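Local coordinates for Lmo2051 protein (Listeria monocytogenes, PDB 3I18) that is the PDZ domain of a membrane protein that, as a peptidase S16 family member, probably hydrolyses proteins in an ATP-dependent manner, at residues T56-Y61 with N67-I72; T31-N36 with Q42-Y47; D28-T31 with A37-S40. One frame throughout, in Å; residues are numbered along the deposited sequence.

Contact 1: T56-Y61 with N67-I72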
loop_
_atom_site.group_PDB
_atom_site.type_symbol
_atom_site.label_atom_id
_atom_site.label_comp_id
_atom_site.label_asym_id
_atom_site.label_seq_id
_atom_site.Cartn_x
_atom_site.Cartn_y
_atom_site.Cartn_z
ATOM N N THR A 56 -1.616 -6.375 -10.550
ATOM C CA THR A 56 -1.928 -4.963 -10.463
ATOM C C THR A 56 -2.955 -4.747 -9.360
ATOM O O THR A 56 -3.950 -5.471 -9.285
ATOM C CB THR A 56 -2.524 -4.456 -11.791
ATOM O OG1 THR A 56 -1.550 -4.592 -12.833
ATOM C CG2 THR A 56 -2.945 -3.007 -11.665
ATOM N N VAL A 57 -2.709 -3.778 -8.484
ATOM C CA VAL A 57 -3.668 -3.480 -7.421
ATOM C C VAL A 57 -4.187 -2.061 -7.595
ATOM O O VAL A 57 -3.438 -1.162 -7.978
ATOM C CB VAL A 57 -3.041 -3.603 -5.997
ATOM C CG1 VAL A 57 -2.687 -5.055 -5.700
ATOM C CG2 VAL A 57 -1.815 -2.722 -5.875
ATOM N N LYS A 58 -5.473 -1.862 -7.329
ATOM C CA LYS A 58 -6.075 -0.538 -7.439
ATOM C C LYS A 58 -5.943 0.103 -6.075
ATOM O O LYS A 58 -6.395 -0.462 -5.079
ATOM C CB LYS A 58 -7.558 -0.631 -7.823
ATOM C CG LYS A 58 -8.245 0.734 -7.918
ATOM C CD LYS A 58 -9.614 0.657 -8.589
ATOM C CE LYS A 58 -10.582 -0.208 -7.798
ATOM N NZ LYS A 58 -11.939 -0.266 -8.431
ATOM N N ILE A 59 -5.323 1.278 -6.026
ATOM C CA ILE A 59 -5.111 1.963 -4.758
ATOM C C ILE A 59 -5.848 3.292 -4.660
ATOM O O ILE A 59 -5.706 4.149 -5.535
ATOM C CB ILE A 59 -3.593 2.231 -4.520
ATOM C CG1 ILE A 59 -2.809 0.915 -4.484
ATOM C CG2 ILE A 59 -3.391 2.969 -3.205
ATOM C CD1 ILE A 59 -3.123 0.031 -3.292
ATOM N N ASN A 60 -6.661 3.451 -3.615
ATOM C CA ASN A 60 -7.358 4.715 -3.380
ATOM C C ASN A 60 -6.584 5.349 -2.226
ATOM O O ASN A 60 -6.398 4.725 -1.178
ATOM C CB ASN A 60 -8.826 4.507 -2.956
ATOM C CG ASN A 60 -9.721 4.057 -4.101
ATOM O OD1 ASN A 60 -9.839 2.869 -4.381
ATOM N ND2 ASN A 60 -10.353 5.017 -4.773
ATOM N N TYR A 61 -6.117 6.574 -2.420
ATOM C CA TYR A 61 -5.330 7.247 -1.391
ATOM C C TYR A 61 -5.536 8.750 -1.441
ATOM O O TYR A 61 -5.996 9.289 -2.442
ATOM C CB TYR A 61 -3.839 6.953 -1.599
ATOM C CG TYR A 61 -3.287 7.487 -2.910
ATOM C CD1 TYR A 61 -3.516 6.819 -4.113
ATOM C CD2 TYR A 61 -2.573 8.681 -2.950
ATOM C CE1 TYR A 61 -3.045 7.333 -5.324
ATOM C CE2 TYR A 61 -2.104 9.201 -4.153
ATOM C CZ TYR A 61 -2.343 8.524 -5.332
ATOM O OH TYR A 61 -1.883 9.037 -6.523
ATOM N N ASN A 67 -8.409 13.148 -2.832
ATOM C CA ASN A 67 -8.551 11.698 -2.870
ATOM C C ASN A 67 -8.272 11.206 -4.279
ATOM O O ASN A 67 -9.059 11.434 -5.198
ATOM C CB ASN A 67 -9.965 11.301 -2.442
ATOM C CG ASN A 67 -10.212 11.543 -0.967
ATOM O OD1 ASN A 67 -11.353 11.530 -0.505
ATOM N ND2 ASN A 67 -9.138 11.752 -0.215
ATOM N N GLU A 68 -7.147 10.521 -4.439
ATOM C CA GLU A 68 -6.738 10.021 -5.740
ATOM C C GLU A 68 -6.949 8.515 -5.873
ATOM O O GLU A 68 -7.303 7.823 -4.915
ATOM C CB GLU A 68 -5.259 10.358 -5.972
ATOM C CG GLU A 68 -4.886 11.833 -5.776
ATOM C CD GLU A 68 -5.514 12.758 -6.806
ATOM O OE1 GLU A 68 -6.760 12.804 -6.892
ATOM O OE2 GLU A 68 -4.766 13.446 -7.531
ATOM N N GLN A 69 -6.727 8.014 -7.081
ATOM C CA GLN A 69 -6.874 6.595 -7.357
ATOM C C GLN A 69 -5.934 6.235 -8.483
ATOM O O GLN A 69 -5.816 6.966 -9.464
ATOM C CB GLN A 69 -8.305 6.276 -7.775
ATOM C CG GLN A 69 -8.570 4.790 -7.917
ATOM C CD GLN A 69 -9.948 4.502 -8.466
ATOM O OE1 GLN A 69 -10.219 4.743 -9.642
ATOM N NE2 GLN A 69 -10.833 3.997 -7.615
ATOM N N ALA A 70 -5.260 5.104 -8.351
ATOM C CA ALA A 70 -4.340 4.687 -9.393
ATOM C C ALA A 70 -3.984 3.226 -9.229
ATOM O O ALA A 70 -4.142 2.648 -8.154
ATOM C CB ALA A 70 -3.083 5.545 -9.343
ATOM N N ASP A 71 -3.509 2.631 -10.314
ATOM C CA ASP A 71 -3.104 1.239 -10.302
ATOM C C ASP A 71 -1.609 1.172 -10.063
ATOM O O ASP A 71 -0.851 2.020 -10.546
ATOM C CB ASP A 71 -3.418 0.565 -11.639
ATOM C CG ASP A 71 -4.888 0.314 -11.836
ATOM O OD1 ASP A 71 -5.554 -0.130 -10.876
ATOM O OD2 ASP A 71 -5.379 0.546 -12.966
ATOM N N ILE A 72 -1.185 0.161 -9.316
ATOM C CA ILE A 72 0.230 -0.015 -9.034
ATOM C C ILE A 72 0.563 -1.478 -9.252
ATOM O O ILE A 72 -0.156 -2.358 -8.793
ATOM C CB ILE A 72 0.563 0.397 -7.588
ATOM C CG1 ILE A 72 0.158 1.859 -7.372
ATOM C CG2 ILE A 72 2.057 0.239 -7.326
ATOM C CD1 ILE A 72 0.476 2.384 -5.976
#
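Ile-59 O is gripped twice by the neighbouring strand: Ala-70 N donates to Ile-59 O at 3.0 Å, lying in the carbonyl plane, and Gln-69 CA offers it a C-H at 3.3 Å. In return Ile-59 N donates to Ala-70 O at 2.8 Å, with the N-H...O angle a fairly straight 167°. The same pair of reciprocal N-H...O bonds joins Val-57 to Ile-72 and Tyr-61 to Glu-68, hydrogen-bonded antiparallel pairs that make 56-61 and 67-72 the arms of a hairpin. At the Tyr-61/Glu-68 end the bonding is less regular, for Tyr-61 N meets Glu-68 O from 40° out of the carbonyl plane.

Here the Tyr-61 ring folds across to the other strand: with CG between the backbone N and the carbonyl carbon (chi1 63°), it turns one face to Glu-68 CB, a CH-pi contact 3.9 Å from CB to the ring centroid. Further along, Ile-72 CD1 packs on Ile-59 CG1 at 3.9 Å, and Ile-85 of strand 83-89 touches both. Val-57, Ile-59, Tyr-61 and Ile-72 are thus buried on one face, shared with Ala-70 and Glu-68 CB, whose acid end turns off it; Lys-58, Asn-60, Gln-69 and Asp-71 make the other face polar and at least partly exposed.

Contact 2: T31-N36 with Q42-Y47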
loop_
_atom_site.group_PDB
_atom_site.type_symbol
_atom_site.label_atom_id
_atom_site.label_comp_id
_atom_site.label_asym_id
_atom_site.label_seq_id
_atom_site.Cartn_x
_atom_site.Cartn_y
_atom_site.Cartn_z
ATOM N N THR A 31 -6.579 4.251 1.664
ATOM C CA THR A 31 -7.870 3.899 2.243
ATOM C C THR A 31 -8.504 2.616 1.725
ATOM O O THR A 31 -9.276 1.981 2.436
ATOM C CB THR A 31 -8.874 5.054 2.050
ATOM O OG1 THR A 31 -9.006 5.351 0.653
ATOM C CG2 THR A 31 -8.389 6.298 2.773
ATOM N N GLU A 32 -8.181 2.234 0.496
ATOM C CA GLU A 32 -8.734 1.018 -0.083
ATOM C C GLU A 32 -7.759 0.406 -1.073
ATOM O O GLU A 32 -6.965 1.106 -1.704
ATOM C CB GLU A 32 -10.067 1.303 -0.791
ATOM C CG GLU A 32 -11.204 1.714 0.138
ATOM C CD GLU A 32 -12.568 1.684 -0.535
ATOM O OE1 GLU A 32 -13.579 1.899 0.169
ATOM O OE2 GLU A 32 -12.642 1.448 -1.758
ATOM N N ILE A 33 -7.805 -0.914 -1.172
ATOM C CA ILE A 33 -6.965 -1.647 -2.102
ATOM C C ILE A 33 -7.901 -2.643 -2.793
ATOM O O ILE A 33 -8.626 -3.399 -2.141
ATOM C CB ILE A 33 -5.793 -2.355 -1.365
ATOM C CG1 ILE A 33 -4.906 -3.081 -2.376
ATOM C CG2 ILE A 33 -6.323 -3.319 -0.307
ATOM C CD1 ILE A 33 -3.570 -3.531 -1.797
ATOM N N ASP A 34 -7.899 -2.600 -4.122
ATOM C CA ASP A 34 -8.744 -3.446 -4.953
ATOM C C ASP A 34 -10.240 -3.276 -4.667
ATOM O O ASP A 34 -11.009 -4.242 -4.638
ATOM C CB ASP A 34 -8.302 -4.913 -4.850
ATOM C CG ASP A 34 -7.105 -5.217 -5.744
ATOM O OD1 ASP A 34 -6.566 -6.345 -5.689
ATOM O OD2 ASP A 34 -6.698 -4.331 -6.524
ATOM N N GLY A 35 -10.631 -2.019 -4.465
ATOM C CA GLY A 35 -12.023 -1.661 -4.222
ATOM C C GLY A 35 -12.592 -1.944 -2.845
ATOM O O GLY A 35 -13.800 -1.803 -2.624
ATOM N N ASN A 36 -11.733 -2.321 -1.910
ATOM C CA ASN A 36 -12.191 -2.642 -0.570
ATOM C C ASN A 36 -11.381 -1.979 0.538
ATOM O O ASN A 36 -10.173 -1.782 0.413
ATOM C CB ASN A 36 -12.179 -4.165 -0.385
ATOM C CG ASN A 36 -13.179 -4.872 -1.292
ATOM O OD1 ASN A 36 -14.392 -4.706 -1.143
ATOM N ND2 ASN A 36 -12.674 -5.654 -2.243
ATOM N N GLN A 42 -2.333 -5.292 9.114
ATOM C CA GLN A 42 -2.162 -6.725 8.930
ATOM C C GLN A 42 -3.035 -7.262 7.807
ATOM O O GLN A 42 -2.574 -8.052 6.979
ATOM C CB GLN A 42 -2.467 -7.472 10.231
ATOM C CG GLN A 42 -1.476 -7.158 11.335
ATOM C CD GLN A 42 -0.056 -7.540 10.953
ATOM O OE1 GLN A 42 0.914 -7.019 11.512
ATOM N NE2 GLN A 42 0.075 -8.463 10.003
ATOM N N GLU A 43 -4.297 -6.839 7.774
ATOM C CA GLU A 43 -5.198 -7.303 6.724
ATOM C C GLU A 43 -4.718 -6.784 5.373
ATOM O O GLU A 43 -4.770 -7.492 4.366
ATOM C CB GLU A 43 -6.635 -6.819 6.959
ATOM C CG GLU A 43 -7.571 -7.342 5.873
ATOM C CD GLU A 43 -8.964 -6.750 5.894
ATOM O OE1 GLU A 43 -9.665 -6.909 4.867
ATOM O OE2 GLU A 43 -9.366 -6.142 6.915
ATOM N N PHE A 44 -4.264 -5.536 5.364
ATOM C CA PHE A 44 -3.760 -4.902 4.149
ATOM C C PHE A 44 -2.568 -5.696 3.619
ATOM O O PHE A 44 -2.507 -6.038 2.434
ATOM C CB PHE A 44 -3.369 -3.456 4.469
ATOM C CG PHE A 44 -2.714 -2.719 3.334
ATOM C CD1 PHE A 44 -1.339 -2.524 3.319
ATOM C CD2 PHE A 44 -3.483 -2.143 2.327
ATOM C CE1 PHE A 44 -0.738 -1.762 2.318
ATOM C CE2 PHE A 44 -2.895 -1.380 1.320
ATOM C CZ PHE A 44 -1.526 -1.184 1.316
ATOM N N ILE A 45 -1.638 -6.022 4.506
ATOM C CA ILE A 45 -0.457 -6.782 4.112
ATOM C C ILE A 45 -0.831 -8.195 3.689
ATOM O O ILE A 45 -0.350 -8.683 2.668
ATOM C CB ILE A 45 0.566 -6.849 5.264
ATOM C CG1 ILE A 45 1.019 -5.433 5.623
ATOM C CG2 ILE A 45 1.765 -7.703 4.854
ATOM C CD1 ILE A 45 1.754 -5.343 6.944
ATOM N N ASP A 46 -1.683 -8.860 4.469
ATOM C CA ASP A 46 -2.101 -10.221 4.122
ATOM C C ASP A 46 -2.667 -10.254 2.711
ATOM O O ASP A 46 -2.382 -11.166 1.939
ATOM C CB ASP A 46 -3.190 -10.739 5.070
ATOM C CG ASP A 46 -2.668 -11.071 6.448
ATOM O OD1 ASP A 46 -1.485 -11.447 6.574
ATOM O OD2 ASP A 46 -3.461 -10.972 7.408
ATOM N N TYR A 47 -3.482 -9.256 2.384
ATOM C CA TYR A 47 -4.099 -9.202 1.072
ATOM C C TYR A 47 -3.063 -9.126 -0.037
ATOM O O TYR A 47 -3.140 -9.875 -1.016
ATOM C CB TYR A 47 -5.058 -8.014 0.981
ATOM C CG TYR A 47 -5.760 -7.956 -0.347
ATOM C CD1 TYR A 47 -5.263 -7.170 -1.389
ATOM C CD2 TYR A 47 -6.885 -8.746 -0.590
ATOM C CE1 TYR A 47 -5.866 -7.182 -2.640
ATOM C CE2 TYR A 47 -7.497 -8.764 -1.837
ATOM C CZ TYR A 47 -6.980 -7.983 -2.857
ATOM O OH TYR A 47 -7.558 -8.023 -4.104
#
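Tyr-47 leaves helix 41-49 with its CG anti to the backbone N (chi1 -178°), which sends the ring down toward the end of strand 29-33, beside that of Phe-44 from the turn before. Ile-33 answers from the strand with an extended chain (chi1 -178°, chi2 167°) that carries CD1 to both rings, 3.8 Å from Phe-44 CE2 and 4.0 Å from Tyr-47 CD1. The Ile-33 side chain crosses that of Phe-44 at about a right angle, and CG2 backs up the contact, 4.0 Å from Phe-44 CD2. Beyond this apolar part comes a short polar bond: Tyr-47 OH donates to Asp-34 OD1 at 2.5 Å. It takes the anti lone pair, the one turned away from OD2, and the oxygen sits at the edge of the ring in its plane, while the carboxylate stands almost perpendicular to the ring.

Asp-34 and Gly-35 are the central residues of a type I' turn from Ile-33 to Asn-36, closed by Asn-36 N to Ile-33 O at 3.3 Å, and in the PDZ fold this turn ends the strand over which the helix packs. By its place in the chain, helix 41-49 probably matches the helix that borders the peptide groove of PDZ domains; the face met here is the inner one. Just before the turn, Thr-31 and Glu-32 both face Asn-60 in a classic beta bulge. The second oxygen of Asp-34, OD2, accepts Lys-58 N of the adjoining strand, so the carboxylate is held from two directions and its rotation is fixed.

Contact 3: D28-T31 with A37-S40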
loop_
_atom_site.group_PDB
_atom_site.type_symbol
_atom_site.label_atom_id
_atom_site.label_comp_id
_atom_site.label_asym_id
_atom_site.label_seq_id
_atom_site.Cartn_x
_atom_site.Cartn_y
_atom_site.Cartn_z
ATOM N N ASP A 28 1.148 9.913 2.364
ATOM C CA ASP A 28 -0.148 9.570 1.793
ATOM C C ASP A 28 -0.872 8.533 2.638
ATOM O O ASP A 28 -0.252 7.688 3.292
ATOM C CB ASP A 28 0.011 9.031 0.365
ATOM C CG ASP A 28 0.507 10.082 -0.610
ATOM O OD1 ASP A 28 0.555 11.274 -0.243
ATOM O OD2 ASP A 28 0.850 9.718 -1.751
ATOM N N LEU A 29 -2.196 8.612 2.632
ATOM C CA LEU A 29 -3.019 7.670 3.375
ATOM C C LEU A 29 -3.729 6.771 2.376
ATOM O O LEU A 29 -4.450 7.253 1.503
ATOM C CB LEU A 29 -4.064 8.411 4.215
ATOM C CG LEU A 29 -5.155 7.553 4.860
ATOM C CD1 LEU A 29 -4.567 6.623 5.906
ATOM C CD2 LEU A 29 -6.202 8.465 5.496
ATOM N N ILE A 30 -3.512 5.467 2.499
ATOM C CA ILE A 30 -4.165 4.508 1.609
ATOM C C ILE A 30 -5.435 4.047 2.313
ATOM O O ILE A 30 -5.377 3.516 3.423
ATOM C CB ILE A 30 -3.265 3.296 1.332
ATOM C CG1 ILE A 30 -2.014 3.744 0.563
ATOM C CG2 ILE A 30 -4.040 2.256 0.548
ATOM C CD1 ILE A 30 -1.003 2.612 0.315
ATOM N N THR A 31 -6.579 4.251 1.664
ATOM C CA THR A 31 -7.870 3.899 2.243
ATOM C C THR A 31 -8.504 2.616 1.725
ATOM O O THR A 31 -9.276 1.981 2.436
ATOM C CB THR A 31 -8.874 5.054 2.050
ATOM O OG1 THR A 31 -9.006 5.351 0.653
ATOM C CG2 THR A 31 -8.389 6.298 2.773
ATOM N N ALA A 37 -12.067 -1.615 1.616
ATOM C CA ALA A 37 -11.422 -0.995 2.760
ATOM C C ALA A 37 -10.978 -2.126 3.677
ATOM O O ALA A 37 -11.681 -3.127 3.824
ATOM C CB ALA A 37 -12.408 -0.080 3.492
ATOM N N PHE A 38 -9.811 -1.969 4.288
ATOM C CA PHE A 38 -9.265 -2.970 5.193
ATOM C C PHE A 38 -9.372 -2.413 6.604
ATOM O O PHE A 38 -9.470 -1.200 6.789
ATOM C CB PHE A 38 -7.799 -3.243 4.839
ATOM C CG PHE A 38 -7.034 -2.011 4.448
ATOM C CD1 PHE A 38 -7.151 -1.488 3.161
ATOM C CD2 PHE A 38 -6.244 -1.336 5.376
ATOM C CE1 PHE A 38 -6.488 -0.326 2.804
ATOM C CE2 PHE A 38 -5.579 -0.169 5.021
ATOM C CZ PHE A 38 -5.708 0.344 3.731
ATOM N N LYS A 39 -9.348 -3.281 7.606
ATOM C CA LYS A 39 -9.473 -2.799 8.974
ATOM C C LYS A 39 -8.191 -2.814 9.791
ATOM O O LYS A 39 -8.223 -2.609 11.003
ATOM C CB LYS A 39 -10.568 -3.580 9.702
ATOM C CG LYS A 39 -11.971 -3.248 9.205
ATOM C CD LYS A 39 -13.020 -4.078 9.909
ATOM C CE LYS A 39 -14.406 -3.773 9.372
ATOM N NZ LYS A 39 -14.502 -4.042 7.910
ATOM N N SER A 40 -7.061 -3.041 9.131
ATOM C CA SER A 40 -5.782 -3.062 9.834
ATOM C C SER A 40 -4.633 -3.209 8.858
ATOM O O SER A 40 -4.821 -3.656 7.728
ATOM C CB SER A 40 -5.736 -4.224 10.821
ATOM O OG SER A 40 -5.586 -5.458 10.138
HETATM O O HOH W 1 -9.169 1.166 4.971
#
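The Phe-38 ring carries a water on one face and the Phe-44 ring on the other, and meets backbone oxygens of strand 29-33 near its rim. The water oxygen stands 3.5 Å above the ring plane, over its centre; on the opposite face Phe-44 brings up CD2, the two ring planes about 45° apart. At the edge, near the Phe-38 plane, Ile-30 O comes to 3.2 Å from Phe-38 CZ, and the oxygen sits against the C-H rim, which is probably weakly attractive. Thr-31 O approaches more obliquely, 3.6 Å from Phe-38 CE1.

The same water bridges the two segments, which share no direct hydrogen bond. It donates one proton to Thr-31 O at 2.7 Å and the other to Phe-38 O at 3.0 Å, tying two carbonyls that could not bond to each other. Ala-37 adds to the contact, its CB 3.9 Å from Thr-31 O. Phe-38 reaches inward because CG lies between its backbone N and carbonyl carbon, at a chi1 of only 39°. On the apolar side Ile-30 CG2 lies 4.1 Å from Phe-38 CZ, the two side chains crossing at about a right angle.

Ser-40 ends the loop as the N-cap of helix 41-49, its OG bonded to Glu-43 N, while Glu-43 OE2 takes Lys-39 N. Phe-38 thus sits between strand 29-33 and the start of the helix; Val-9 of strand 9-14 also touches it, while Ile-30 packs on Val-9, Val-11 and Ile-59 of the two flanking strands.

In the fold
Strand 29-33 runs through the middle of this set. Contacts 2 and 3 both start from it, share Thr-31 and have centres about 7 Å apart; they pack the loop and helix 41-49 that follow the strand back over it, with Phe-38 and Phe-44 meeting between them. Contact 1 comes later in the chain, its centre about 11 Å from each of the others, and joins the next two strands of the same antiparallel sheet. It meets the other two because strands 29-33 and 56-63 are neighbours, linked by backbone bonds at Thr-31 and Asp-34. Contact 1 builds the sheet, while contacts 2 and 3 lay loop and helix against strand 29-33, all within one PDZ domain.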